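PDB 1P35: early 35 kDa protein, which blocks caspases and so suppresses apoptosis of the infected insect cell, and also inhibits the host RNA interference response. Local coordinates for residues V2-E7 against K134-K139; P41-F46 against H121-K126; E211-L216 against S239-A244; F264-I269 against Y278-N283. All blocks are in the same frame, centred on the assembly; numbering follows the deposited sequence.

Contact 1: V2-E7 against K134-K139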
loop_
_atom_site.group_PDB
_atom_site.type_symbol
_atom_site.label_atom_id
_atom_site.label_comp_id
_atom_site.label_asym_id
_atom_site.label_seq_id
_atom_site.Cartn_x
_atom_site.Cartn_y
_atom_site.Cartn_z
ATOM N N VAL A 2 -22.110 5.042 16.886
ATOM C CA VAL A 2 -23.046 4.597 17.953
ATOM C C VAL A 2 -23.473 3.279 17.346
ATOM O O VAL A 2 -24.293 3.222 16.414
ATOM C CB VAL A 2 -24.251 5.560 18.067
ATOM C CG1 VAL A 2 -25.186 5.128 19.151
ATOM C CG2 VAL A 2 -23.734 6.962 18.293
ATOM N N ILE A 3 -22.850 2.226 17.819
ATOM C CA ILE A 3 -23.110 0.900 17.265
ATOM C C ILE A 3 -24.093 0.031 18.020
ATOM O O ILE A 3 -24.117 0.019 19.246
ATOM C CB ILE A 3 -21.771 0.176 17.100
ATOM C CG1 ILE A 3 -20.895 1.007 16.142
ATOM C CG2 ILE A 3 -21.966 -1.241 16.589
ATOM C CD1 ILE A 3 -19.537 0.371 15.812
ATOM N N PHE A 4 -24.910 -0.696 17.267
ATOM C CA PHE A 4 -25.916 -1.602 17.831
ATOM C C PHE A 4 -25.870 -2.849 16.973
ATOM O O PHE A 4 -25.649 -2.759 15.773
ATOM C CB PHE A 4 -27.336 -1.013 17.706
ATOM C CG PHE A 4 -28.421 -1.944 18.182
ATOM C CD1 PHE A 4 -28.756 -2.000 19.528
ATOM C CD2 PHE A 4 -28.994 -2.877 17.305
ATOM C CE1 PHE A 4 -29.637 -2.992 20.006
ATOM C CE2 PHE A 4 -29.875 -3.878 17.759
ATOM C CZ PHE A 4 -30.191 -3.935 19.121
ATOM N N PRO A 5 -25.982 -4.040 17.565
ATOM C CA PRO A 5 -26.093 -4.510 18.945
ATOM C C PRO A 5 -24.928 -3.918 19.727
ATOM O O PRO A 5 -23.891 -3.639 19.143
ATOM C CB PRO A 5 -25.926 -6.011 18.789
ATOM C CG PRO A 5 -26.642 -6.268 17.478
ATOM C CD PRO A 5 -26.020 -5.179 16.629
ATOM N N VAL A 6 -25.067 -3.769 21.041
ATOM C CA VAL A 6 -23.989 -3.168 21.815
ATOM C C VAL A 6 -22.766 -4.041 22.119
ATOM O O VAL A 6 -21.734 -3.545 22.573
ATOM C CB VAL A 6 -24.534 -2.572 23.127
ATOM C CG1 VAL A 6 -25.460 -1.387 22.811
ATOM C CG2 VAL A 6 -25.286 -3.654 23.908
ATOM N N GLU A 7 -22.866 -5.338 21.881
ATOM C CA GLU A 7 -21.716 -6.207 22.119
ATOM C C GLU A 7 -20.576 -5.739 21.186
ATOM O O GLU A 7 -19.553 -5.235 21.632
ATOM C CB GLU A 7 -22.096 -7.666 21.797
ATOM C CG GLU A 7 -22.636 -7.845 20.363
ATOM C CD GLU A 7 -23.086 -9.254 20.021
ATOM O OE1 GLU A 7 -22.257 -10.184 20.135
ATOM O OE2 GLU A 7 -24.266 -9.417 19.624
ATOM N N LYS A 134 -31.621 2.887 25.308
ATOM C CA LYS A 134 -30.802 3.235 26.471
ATOM C C LYS A 134 -29.360 3.615 26.113
ATOM O O LYS A 134 -28.814 4.585 26.635
ATOM C CB LYS A 134 -30.715 2.071 27.445
ATOM C CG LYS A 134 -29.967 2.475 28.736
ATOM C CD LYS A 134 -29.885 1.301 29.696
ATOM C CE LYS A 134 -29.341 1.719 31.059
ATOM N NZ LYS A 134 -29.258 0.483 31.901
ATOM N N TYR A 135 -28.750 2.861 25.205
ATOM C CA TYR A 135 -27.353 3.111 24.917
ATOM C C TYR A 135 -26.993 3.851 23.641
ATOM O O TYR A 135 -25.912 4.436 23.567
ATOM C CB TYR A 135 -26.599 1.788 24.962
ATOM C CG TYR A 135 -26.695 1.097 26.306
ATOM C CD1 TYR A 135 -26.113 1.667 27.449
ATOM C CD2 TYR A 135 -27.305 -0.157 26.423
ATOM C CE1 TYR A 135 -26.120 0.993 28.690
ATOM C CE2 TYR A 135 -27.327 -0.845 27.649
ATOM C CZ TYR A 135 -26.726 -0.261 28.774
ATOM O OH TYR A 135 -26.713 -0.938 29.961
ATOM N N CYS A 136 -27.891 3.811 22.656
ATOM C CA CYS A 136 -27.670 4.438 21.371
ATOM C C CYS A 136 -28.476 5.720 21.133
ATOM O O CYS A 136 -27.898 6.761 20.821
ATOM C CB CYS A 136 -28.007 3.440 20.260
ATOM S SG CYS A 136 -27.120 1.829 20.360
ATOM N N LEU A 137 -29.804 5.657 21.292
ATOM C CA LEU A 137 -30.635 6.817 21.002
ATOM C C LEU A 137 -30.090 8.120 21.541
ATOM O O LEU A 137 -29.961 9.092 20.780
ATOM C CB LEU A 137 -32.050 6.624 21.520
ATOM C CG LEU A 137 -32.965 7.726 20.989
ATOM C CD1 LEU A 137 -33.323 7.380 19.519
ATOM C CD2 LEU A 137 -34.226 7.837 21.839
ATOM N N PRO A 138 -29.683 8.143 22.841
ATOM C CA PRO A 138 -29.141 9.351 23.509
ATOM C C PRO A 138 -27.891 9.980 22.822
ATOM O O PRO A 138 -27.625 11.177 22.963
ATOM C CB PRO A 138 -28.810 8.859 24.943
ATOM C CG PRO A 138 -29.804 7.700 25.171
ATOM C CD PRO A 138 -29.633 6.992 23.754
ATOM N N LYS A 139 -27.127 9.189 22.074
ATOM C CA LYS A 139 -25.941 9.737 21.433
ATOM C C LYS A 139 -26.296 10.241 20.039
ATOM O O LYS A 139 -25.442 10.764 19.333
ATOM C CB LYS A 139 -24.828 8.663 21.371
ATOM C CG LYS A 139 -24.449 8.024 22.776
ATOM C CD LYS A 139 -24.162 9.143 23.808
ATOM C CE LYS A 139 -22.918 9.938 23.427
ATOM N NZ LYS A 139 -22.696 11.204 24.193
#
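The backbone bond K139 N to C136 O (2.8 Å) closes the turn at which helix 126-135 gives way to the short, weakly bonded helix 137-140. This helix-helix corner packs on the N-terminal edge strand, residues 2-4. The turn presents C136 and K139 together to V2, and across the contact the chemistry is apolar.

V2 is the main wedge. V2 CG1 is anti to the backbone N (chi1 -179°) and presses on the backbone of the corner, 3.4 Å from C136 CA. C136 CB is almost as close to V2 CG1, at 3.5 Å. These are tight carbon contacts. The other methyl, V2 CG2, crosses the base of K139 and meets K139 CB at 3.7 Å. The lysine chain then bends twice and carries its amino group away to N289 O.

The C136 sulfur points along the strand toward F4. C136 SG lies 3.7 Å from I3 O and 3.9 Å from F4 CB, and it approaches the F4 ring at the edge, near its plane. That ring also meets Y123 edge-to-face.

After the cis peptide bond before P5 the chain reaches V6. Here the fit is looser. Y135 OH bonds to D187, while Y135 CB meets V6 CG1 at 4.0 Å, with C136 SG 4.4 Å from the same methyl.

Contact 2: P41-F46 against H121-K126; sequences PVLMMF and HDYTDK
L43 and P41 meet the side chains of H121 and Y123 where the end of helix 110-120 turns toward helix 126-135. The turn is a Schellman motif with D122 at C-prime, in which D122 N bonds to K119 O and Y123 N to L118 O. It sends H121 and Y123 to the same strand end.

Both aromatic side chains have CG anti to their carbonyl carbon, which throws the rings toward the strand. L43 has CG beside its own backbone N (chi1 -44°), and the chain is extended beyond it. L43 CD2 makes an off-centre CH-pi contact with the H121 imidazole, 4.2 Å from the centroid and 30° off the normal. L43 CD1 lies between the two rings, 4.2 Å from H121 CD2 and 4.3 Å from Y123 CD2, and comes obliquely to the Y123 ring.

The P41 ring lies alongside Y123 and points the other way. P41 CD lies 4.1 Å from Y123 CE2 and 3.5 Å from H121 O. The Y123 hydroxyl donates to P41 O, in the plane of the phenol ring. The modelled Y123 OH to P41 O distance, 2.4 Å, is very short and its exact value is doubtful.

L118 of helix 110-120 touches both L43 and Y123. V153 of strand 148-154 packs on P41 and H121. Strand 42-48 itself runs between strands 2-4 and 148-154.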
loop_
_atom_site.group_PDB
_atom_site.type_symbol
_atom_site.label_atom_id
_atom_site.label_comp_id
_atom_site.label_asym_id
_atom_site.label_seq_id
_atom_site.Cartn_x
_atom_site.Cartn_y
_atom_site.Cartn_z
ATOM N N PRO A 41 -28.093 -7.751 11.075
ATOM C CA PRO A 41 -27.155 -6.682 10.732
ATOM C C PRO A 41 -26.664 -5.802 11.899
ATOM O O PRO A 41 -27.243 -5.766 13.013
ATOM C CB PRO A 41 -27.931 -5.867 9.701
ATOM C CG PRO A 41 -29.067 -6.883 9.220
ATOM C CD PRO A 41 -29.432 -7.458 10.528
ATOM N N VAL A 42 -25.558 -5.123 11.618
ATOM C CA VAL A 42 -24.954 -4.175 12.532
ATOM C C VAL A 42 -25.586 -2.850 12.064
ATOM O O VAL A 42 -25.607 -2.555 10.861
ATOM C CB VAL A 42 -23.405 -4.095 12.313
ATOM C CG1 VAL A 42 -22.812 -2.970 13.147
ATOM C CG2 VAL A 42 -22.751 -5.428 12.643
ATOM N N LEU A 43 -26.138 -2.090 12.999
ATOM C CA LEU A 43 -26.711 -0.782 12.692
ATOM C C LEU A 43 -25.755 0.252 13.329
ATOM O O LEU A 43 -25.661 0.348 14.557
ATOM C CB LEU A 43 -28.102 -0.630 13.320
ATOM C CG LEU A 43 -29.021 -1.850 13.156
ATOM C CD1 LEU A 43 -30.450 -1.543 13.583
ATOM C CD2 LEU A 43 -28.986 -2.289 11.694
ATOM N N MET A 44 -24.994 0.956 12.503
ATOM C CA MET A 44 -24.105 1.978 13.020
ATOM C C MET A 44 -24.744 3.329 12.697
ATOM O O MET A 44 -25.124 3.577 11.568
ATOM C CB MET A 44 -22.726 1.885 12.375
ATOM C CG MET A 44 -21.820 3.056 12.764
ATOM S SD MET A 44 -20.076 2.952 12.266
ATOM C CE MET A 44 -20.152 3.051 10.449
ATOM N N MET A 45 -24.884 4.193 13.676
ATOM C CA MET A 45 -25.521 5.470 13.391
ATOM C C MET A 45 -24.743 6.592 13.948
ATOM O O MET A 45 -24.011 6.412 14.913
ATOM C CB MET A 45 -26.921 5.492 13.979
ATOM C CG MET A 45 -27.753 4.218 13.670
ATOM S SD MET A 45 -29.470 4.635 13.946
ATOM C CE MET A 45 -30.156 2.937 14.211
ATOM N N PHE A 46 -24.857 7.767 13.350
ATOM C CA PHE A 46 -24.112 8.866 13.933
ATOM C C PHE A 46 -24.611 10.175 13.365
ATOM O O PHE A 46 -25.243 10.236 12.284
ATOM C CB PHE A 46 -22.590 8.659 13.702
ATOM C CG PHE A 46 -22.183 8.523 12.224
ATOM C CD1 PHE A 46 -22.069 9.658 11.402
ATOM C CD2 PHE A 46 -21.893 7.258 11.670
ATOM C CE1 PHE A 46 -21.667 9.557 10.061
ATOM C CE2 PHE A 46 -21.491 7.132 10.320
ATOM C CZ PHE A 46 -21.375 8.294 9.509
ATOM N N HIS A 121 -34.916 -4.610 10.449
ATOM C CA HIS A 121 -33.661 -5.381 10.459
ATOM C C HIS A 121 -33.732 -6.624 11.318
ATOM O O HIS A 121 -32.722 -7.219 11.703
ATOM C CB HIS A 121 -32.491 -4.464 10.852
ATOM C CG HIS A 121 -32.243 -3.408 9.835
ATOM N ND1 HIS A 121 -31.954 -3.719 8.526
ATOM C CD2 HIS A 121 -32.357 -2.059 9.889
ATOM C CE1 HIS A 121 -31.894 -2.611 7.810
ATOM N NE2 HIS A 121 -32.142 -1.587 8.611
ATOM N N ASP A 122 -34.971 -7.008 11.577
ATOM C CA ASP A 122 -35.311 -8.189 12.335
ATOM C C ASP A 122 -35.009 -8.098 13.835
ATOM O O ASP A 122 -34.888 -9.131 14.506
ATOM C CB ASP A 122 -34.627 -9.412 11.717
ATOM C CG ASP A 122 -35.385 -10.701 11.992
ATOM O OD1 ASP A 122 -36.542 -10.642 12.471
ATOM O OD2 ASP A 122 -34.823 -11.782 11.708
ATOM N N TYR A 123 -34.841 -6.883 14.362
ATOM C CA TYR A 123 -34.642 -6.761 15.804
ATOM C C TYR A 123 -35.998 -6.377 16.350
ATOM O O TYR A 123 -36.428 -5.223 16.217
ATOM C CB TYR A 123 -33.598 -5.692 16.174
ATOM C CG TYR A 123 -32.180 -6.062 15.794
ATOM C CD1 TYR A 123 -31.425 -6.913 16.597
ATOM C CD2 TYR A 123 -31.601 -5.578 14.629
ATOM C CE1 TYR A 123 -30.137 -7.267 16.248
ATOM C CE2 TYR A 123 -30.301 -5.928 14.267
ATOM C CZ TYR A 123 -29.577 -6.773 15.082
ATOM O OH TYR A 123 -28.296 -7.130 14.728
ATOM N N THR A 124 -36.677 -7.349 16.964
ATOM C CA THR A 124 -38.014 -7.111 17.498
ATOM C C THR A 124 -38.241 -7.369 18.980
ATOM O O THR A 124 -39.238 -6.926 19.532
ATOM C CB THR A 124 -39.061 -7.920 16.733
ATOM O OG1 THR A 124 -38.786 -9.317 16.905
ATOM C CG2 THR A 124 -39.015 -7.582 15.231
ATOM N N ASP A 125 -37.341 -8.077 19.641
ATOM C CA ASP A 125 -37.541 -8.345 21.063
ATOM C C ASP A 125 -37.445 -7.071 21.896
ATOM O O ASP A 125 -36.863 -6.071 21.464
ATOM C CB ASP A 125 -36.527 -9.389 21.541
ATOM C CG ASP A 125 -35.098 -9.018 21.203
ATOM O OD1 ASP A 125 -34.808 -8.789 20.007
ATOM O OD2 ASP A 125 -34.263 -8.970 22.135
ATOM N N LYS A 126 -38.015 -7.092 23.094
ATOM C CA LYS A 126 -37.961 -5.902 23.927
ATOM C C LYS A 126 -36.518 -5.653 24.385
ATOM O O LYS A 126 -36.077 -4.508 24.500
ATOM C CB LYS A 126 -38.887 -6.049 25.142
ATOM C CG LYS A 126 -39.329 -4.699 25.735
ATOM C CD LYS A 126 -40.178 -4.840 27.000
ATOM C CE LYS A 126 -39.361 -5.480 28.136
ATOM N NZ LYS A 126 -40.066 -5.503 29.470
#

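Contact 3: E211-L216 against S239-A244. With EDO (1,2-ethanediol), chain F.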
loop_
_atom_site.group_PDB
_atom_site.type_symbol
_atom_site.label_atom_id
_atom_site.label_comp_id
_atom_site.label_asym_id
_atom_site.label_seq_id
_atom_site.Cartn_x
_atom_site.Cartn_y
_atom_site.Cartn_z
ATOM N N GLU A 211 -10.235 20.538 25.823
ATOM C CA GLU A 211 -11.095 19.679 26.626
ATOM C C GLU A 211 -10.982 18.193 26.207
ATOM O O GLU A 211 -10.979 17.306 27.031
ATOM C CB GLU A 211 -12.560 20.113 26.469
ATOM C CG GLU A 211 -13.538 19.108 27.122
ATOM C CD GLU A 211 -15.009 19.440 26.899
ATOM O OE1 GLU A 211 -15.421 19.738 25.745
ATOM O OE2 GLU A 211 -15.761 19.370 27.882
ATOM N N PHE A 212 -10.947 17.931 24.896
ATOM C CA PHE A 212 -10.901 16.539 24.445
ATOM C C PHE A 212 -9.528 15.902 24.835
ATOM O O PHE A 212 -9.475 14.805 25.413
ATOM C CB PHE A 212 -11.157 16.482 22.898
ATOM C CG PHE A 212 -11.840 15.233 22.444
ATOM C CD1 PHE A 212 -11.166 14.005 22.456
ATOM C CD2 PHE A 212 -13.171 15.259 22.059
ATOM C CE1 PHE A 212 -11.825 12.808 22.090
ATOM C CE2 PHE A 212 -13.835 14.070 21.690
ATOM C CZ PHE A 212 -13.166 12.848 21.707
ATOM N N VAL A 213 -8.430 16.615 24.546
ATOM C CA VAL A 213 -7.089 16.102 24.836
ATOM C C VAL A 213 -6.782 15.908 26.340
ATOM O O VAL A 213 -6.166 14.902 26.715
ATOM C CB VAL A 213 -6.016 16.978 24.167
ATOM C CG1 VAL A 213 -4.583 16.532 24.560
ATOM C CG2 VAL A 213 -6.173 16.879 22.622
ATOM N N GLN A 214 -7.241 16.843 27.184
ATOM C CA GLN A 214 -7.026 16.761 28.645
ATOM C C GLN A 214 -7.690 15.498 29.217
ATOM O O GLN A 214 -7.200 14.930 30.209
ATOM C CB GLN A 214 -7.630 17.996 29.359
ATOM C CG GLN A 214 -6.924 19.253 29.043
ATOM C CD GLN A 214 -7.650 20.505 29.559
ATOM O OE1 GLN A 214 -8.790 20.460 30.039
ATOM N NE2 GLN A 214 -6.992 21.626 29.413
ATOM N N SER A 215 -8.806 15.085 28.608
ATOM C CA SER A 215 -9.559 13.899 29.060
ATOM C C SER A 215 -8.915 12.556 28.653
ATOM O O SER A 215 -9.256 11.487 29.190
ATOM C CB SER A 215 -10.981 13.923 28.485
ATOM O OG SER A 215 -10.997 13.498 27.113
ATOM N N LEU A 216 -7.965 12.609 27.729
ATOM C CA LEU A 216 -7.354 11.363 27.208
ATOM C C LEU A 216 -6.375 10.685 28.123
ATOM O O LEU A 216 -5.573 11.350 28.726
ATOM C CB LEU A 216 -6.608 11.605 25.892
ATOM C CG LEU A 216 -7.365 12.251 24.767
ATOM C CD1 LEU A 216 -6.423 12.424 23.629
ATOM C CD2 LEU A 216 -8.552 11.398 24.417
ATOM N N SER A 239 -1.216 24.560 14.828
ATOM C CA SER A 239 -1.605 24.579 16.227
ATOM C C SER A 239 -1.643 23.090 16.599
ATOM O O SER A 239 -2.203 22.268 15.877
ATOM C CB SER A 239 -2.986 25.219 16.427
ATOM O OG SER A 239 -2.955 26.610 16.102
ATOM N N MET A 240 -1.000 22.741 17.704
ATOM C CA MET A 240 -0.925 21.363 18.135
ATOM C C MET A 240 -1.351 21.254 19.586
ATOM O O MET A 240 -0.745 21.876 20.495
ATOM C CB MET A 240 0.518 20.798 17.976
ATOM C CG MET A 240 1.082 20.807 16.583
ATOM S SD MET A 240 2.527 21.923 16.369
ATOM C CE MET A 240 1.763 23.486 16.443
ATOM N N ILE A 241 -2.382 20.445 19.804
ATOM C CA ILE A 241 -2.918 20.230 21.126
ATOM C C ILE A 241 -2.926 18.696 21.283
ATOM O O ILE A 241 -3.751 18.018 20.712
ATOM C CB ILE A 241 -4.322 20.899 21.210
ATOM C CG1 ILE A 241 -4.174 22.438 21.119
ATOM C CG2 ILE A 241 -5.026 20.573 22.506
ATOM C CD1 ILE A 241 -5.541 23.179 21.038
ATOM N N TYR A 242 -1.995 18.168 22.080
ATOM C CA TYR A 242 -1.850 16.726 22.220
ATOM C C TYR A 242 -1.174 16.274 23.514
ATOM O O TYR A 242 -0.686 17.077 24.317
ATOM C CB TYR A 242 -1.000 16.186 21.039
ATOM C CG TYR A 242 0.411 16.762 21.004
ATOM C CD1 TYR A 242 0.657 18.034 20.516
ATOM C CD2 TYR A 242 1.503 16.033 21.481
ATOM C CE1 TYR A 242 1.965 18.569 20.498
ATOM C CE2 TYR A 242 2.814 16.566 21.458
ATOM C CZ TYR A 242 3.024 17.839 20.963
ATOM O OH TYR A 242 4.295 18.384 20.940
ATOM N N LYS A 243 -1.175 14.967 23.723
ATOM C CA LYS A 243 -0.477 14.403 24.846
ATOM C C LYS A 243 0.578 13.482 24.234
ATOM O O LYS A 243 0.409 12.997 23.092
ATOM C CB LYS A 243 -1.413 13.621 25.741
ATOM C CG LYS A 243 -2.132 14.486 26.740
ATOM C CD LYS A 243 -3.127 13.710 27.569
ATOM C CE LYS A 243 -3.666 14.618 28.715
ATOM N NZ LYS A 243 -4.522 13.821 29.557
ATOM N N ALA A 244 1.665 13.263 24.977
ATOM C CA ALA A 244 2.726 12.401 24.511
ATOM C C ALA A 244 3.269 11.634 25.693
ATOM O O ALA A 244 3.245 12.122 26.813
ATOM C CB ALA A 244 3.857 13.237 23.854
HETATM C C1 EDO F . -11.003 9.558 32.745
HETATM O O1 EDO F . -9.980 9.194 33.707
HETATM C C2 EDO F . -10.574 10.813 32.034
HETATM O O2 EDO F . -11.296 10.940 30.821
#
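This is buried helix-on-sheet packing, with the last turn of helix 206-215 lying on strand 238-249. The two short segments run almost parallel, at 6°, with axes 7.9 Å apart.

V213 supplies the apolar part of the interface. V213 CG1 lies over the strand backbone, 3.6 Å from Y242 C. V213 CG2 sits 3.3 Å from I241 O and also packs on I241 CG2. F268 and Y230 of the neighbouring strands touch the same valine.

K243 supplies the polar link. Its chain is extended beyond CG and runs past V213 O to the helix end. There K243 NZ donates to L216 O at 2.8 Å, in the carbonyl plane. K243 NZ also donates to Q214 O at 3.0 Å, but from above that carbonyl plane, 58° out of it. One ammonium thus ties two carbonyls where the helix runs out.

Behind this, S215 OG bonds to F212 O at 2.6 Å. A 1,2-ethanediol, probably from the crystallisation liquor, donates from its O2 to S215 O at 2.7 Å.

Contact 4: F264-I269 against Y278-N283; sequences FCNGFI and YVKLHN
Strands 259-271 and 276-282 form an antiparallel beta hairpin, and this contact is a largely buried part of it. I269 and Y278 are a hydrogen-bonded pair, with Y278 N to I269 O at 2.8 Å and I269 N to Y278 O at 2.9 Å. G267 and K280 form another such pair.

The strand turns a corner at G267, whose backbone angles (phi 153°, psi -142°) suit a residue without a beta carbon. Just before the corner, on the N-terminal side of G267, a side chain takes over the pairing. N266 OD1 accepts H282 N at 2.8 Å, with the donor 40° above the amide carbonyl plane. A water joins N266 ND2 (3.1 Å) to H282 O (2.9 Å).

In the non-hydrogen-bonded pair, V279 CG1 lies over one face of the F268 ring, 4.0 Å from its centroid.

F268 also stacks on F209 of helix 206-215. On the other face, I269, Y278 and K280 meet helix 62-74. K280 NZ is salt-bridged to D71 of that helix. Strands 238-249 and 191-199 flank the hairpin.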
loop_
_atom_site.group_PDB
_atom_site.type_symbol
_atom_site.label_atom_id
_atom_site.label_comp_id
_atom_site.label_asym_id
_atom_site.label_seq_id
_atom_site.Cartn_x
_atom_site.Cartn_y
_atom_site.Cartn_z
ATOM N N PHE A 264 3.674 7.975 21.261
ATOM C CA PHE A 264 2.202 7.893 21.383
ATOM C C PHE A 264 1.539 9.218 21.495
ATOM O O PHE A 264 0.755 9.443 22.417
ATOM C CB PHE A 264 1.756 7.056 22.565
ATOM C CG PHE A 264 2.474 5.768 22.711
ATOM C CD1 PHE A 264 2.823 5.012 21.601
ATOM C CD2 PHE A 264 2.687 5.236 23.968
ATOM C CE1 PHE A 264 3.359 3.749 21.751
ATOM C CE2 PHE A 264 3.221 3.977 24.130
ATOM C CZ PHE A 264 3.558 3.223 23.018
ATOM N N CYS A 265 1.886 10.133 20.598
ATOM C CA CYS A 265 1.241 11.419 20.603
ATOM C C CYS A 265 -0.156 11.299 19.985
ATOM O O CYS A 265 -0.321 10.855 18.821
ATOM C CB CYS A 265 2.059 12.461 19.803
ATOM S SG CYS A 265 3.738 12.743 20.468
ATOM N N ASN A 266 -1.142 11.741 20.761
ATOM C CA ASN A 266 -2.543 11.713 20.380
ATOM C C ASN A 266 -3.170 13.102 20.603
ATOM O O ASN A 266 -2.890 13.804 21.596
ATOM C CB ASN A 266 -3.260 10.647 21.203
ATOM C CG ASN A 266 -2.825 9.245 20.823
ATOM O OD1 ASN A 266 -3.284 8.696 19.791
ATOM N ND2 ASN A 266 -1.907 8.665 21.614
ATOM N N GLY A 267 -4.034 13.484 19.685
ATOM C CA GLY A 267 -4.659 14.787 19.791
ATOM C C GLY A 267 -5.098 15.385 18.474
ATOM O O GLY A 267 -5.570 14.683 17.584
ATOM N N PHE A 268 -4.917 16.697 18.379
ATOM C CA PHE A 268 -5.339 17.501 17.258
ATOM C C PHE A 268 -4.190 18.376 16.727
ATOM O O PHE A 268 -3.490 19.079 17.502
ATOM C CB PHE A 268 -6.491 18.437 17.720
ATOM C CG PHE A 268 -7.699 17.721 18.207
ATOM C CD1 PHE A 268 -7.675 17.024 19.410
ATOM C CD2 PHE A 268 -8.850 17.656 17.409
ATOM C CE1 PHE A 268 -8.794 16.236 19.822
ATOM C CE2 PHE A 268 -9.962 16.890 17.796
ATOM C CZ PHE A 268 -9.936 16.162 19.023
ATOM N N ILE A 269 -3.988 18.325 15.416
ATOM C CA ILE A 269 -2.980 19.147 14.766
ATOM C C ILE A 269 -3.766 19.943 13.747
ATOM O O ILE A 269 -4.441 19.357 12.876
ATOM C CB ILE A 269 -1.897 18.307 14.069
ATOM C CG1 ILE A 269 -0.912 17.766 15.116
ATOM C CG2 ILE A 269 -1.154 19.167 13.016
ATOM C CD1 ILE A 269 0.046 16.651 14.599
ATOM N N TYR A 278 -6.123 17.535 11.590
ATOM C CA TYR A 278 -5.735 16.133 11.632
ATOM C C TYR A 278 -6.001 15.676 13.052
ATOM O O TYR A 278 -5.660 16.387 14.030
ATOM C CB TYR A 278 -4.259 15.945 11.337
ATOM C CG TYR A 278 -3.800 16.534 10.022
ATOM C CD1 TYR A 278 -3.490 17.886 9.926
ATOM C CD2 TYR A 278 -3.710 15.738 8.858
ATOM C CE1 TYR A 278 -3.106 18.450 8.718
ATOM C CE2 TYR A 278 -3.317 16.283 7.617
ATOM C CZ TYR A 278 -3.022 17.629 7.563
ATOM O OH TYR A 278 -2.642 18.148 6.370
ATOM N N VAL A 279 -6.624 14.508 13.184
ATOM C CA VAL A 279 -6.908 14.019 14.505
ATOM C C VAL A 279 -6.439 12.576 14.640
ATOM O O VAL A 279 -6.636 11.760 13.721
ATOM C CB VAL A 279 -8.404 14.045 14.818
ATOM C CG1 VAL A 279 -8.637 13.695 16.275
ATOM C CG2 VAL A 279 -9.009 15.397 14.485
ATOM N N LYS A 280 -5.820 12.255 15.782
ATOM C CA LYS A 280 -5.429 10.885 16.045
ATOM C C LYS A 280 -5.700 10.535 17.517
ATOM O O LYS A 280 -5.091 11.122 18.395
ATOM C CB LYS A 280 -3.942 10.680 15.771
ATOM C CG LYS A 280 -3.483 9.275 16.150
ATOM C CD LYS A 280 -1.945 9.140 15.937
ATOM C CE LYS A 280 -1.531 7.678 15.783
ATOM N NZ LYS A 280 -0.166 7.519 15.200
ATOM N N LEU A 281 -6.588 9.563 17.750
ATOM C CA LEU A 281 -6.970 9.103 19.050
ATOM C C LEU A 281 -6.785 7.575 18.969
ATOM O O LEU A 281 -7.750 6.796 18.969
ATOM C CB LEU A 281 -8.433 9.478 19.307
ATOM C CG LEU A 281 -8.738 10.984 19.291
ATOM C CD1 LEU A 281 -10.266 11.140 19.249
ATOM C CD2 LEU A 281 -8.115 11.705 20.542
ATOM N N HIS A 282 -5.522 7.169 18.958
ATOM C CA HIS A 282 -5.136 5.776 18.790
ATOM C C HIS A 282 -4.878 5.008 20.041
ATOM O O HIS A 282 -3.840 5.186 20.672
ATOM C CB HIS A 282 -3.902 5.705 17.890
ATOM C CG HIS A 282 -3.347 4.319 17.723
ATOM N ND1 HIS A 282 -4.106 3.262 17.266
ATOM C CD2 HIS A 282 -2.076 3.856 17.821
ATOM C CE1 HIS A 282 -3.327 2.205 17.094
ATOM N NE2 HIS A 282 -2.090 2.538 17.424
ATOM N N ASN A 283 -5.810 4.105 20.354
ATOM C CA ASN A 283 -5.694 3.321 21.557
ATOM C C ASN A 283 -5.665 4.167 22.851
ATOM O O ASN A 283 -4.918 3.892 23.782
ATOM C CB ASN A 283 -4.451 2.437 21.478
ATOM C CG ASN A 283 -4.640 1.199 20.559
ATOM O OD1 ASN A 283 -3.664 0.471 20.269
ATOM N ND2 ASN A 283 -5.873 0.939 20.135
HETATM O O HOH W 1 1.147 8.846 17.434
HETATM O O HOH W 2 -1.061 5.820 20.754
#

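Overall arrangement
The four contacts form two pairs. Contacts 1 and 2 have centres about 9 Å apart and share the join of strands 2-4 and 42-48, where F4 O probably bonds to L43 N. Both set strands against interhelical turns and are only partly buried. Contacts 3 and 4 are buried, centres about 8 Å apart, and joined through strands 238-249 and 259-271, with I241 N probably bonding to F268 O. Contacts 2 and 3 lie on opposite sides of the chain's centre, about 34 Å between centres. Contact 1 is apolar across its interface, and contact 2 adds ring packing and one tyrosine bond. Contact 3 relies on a lysine at a helix end, contact 4 on a backbone ladder.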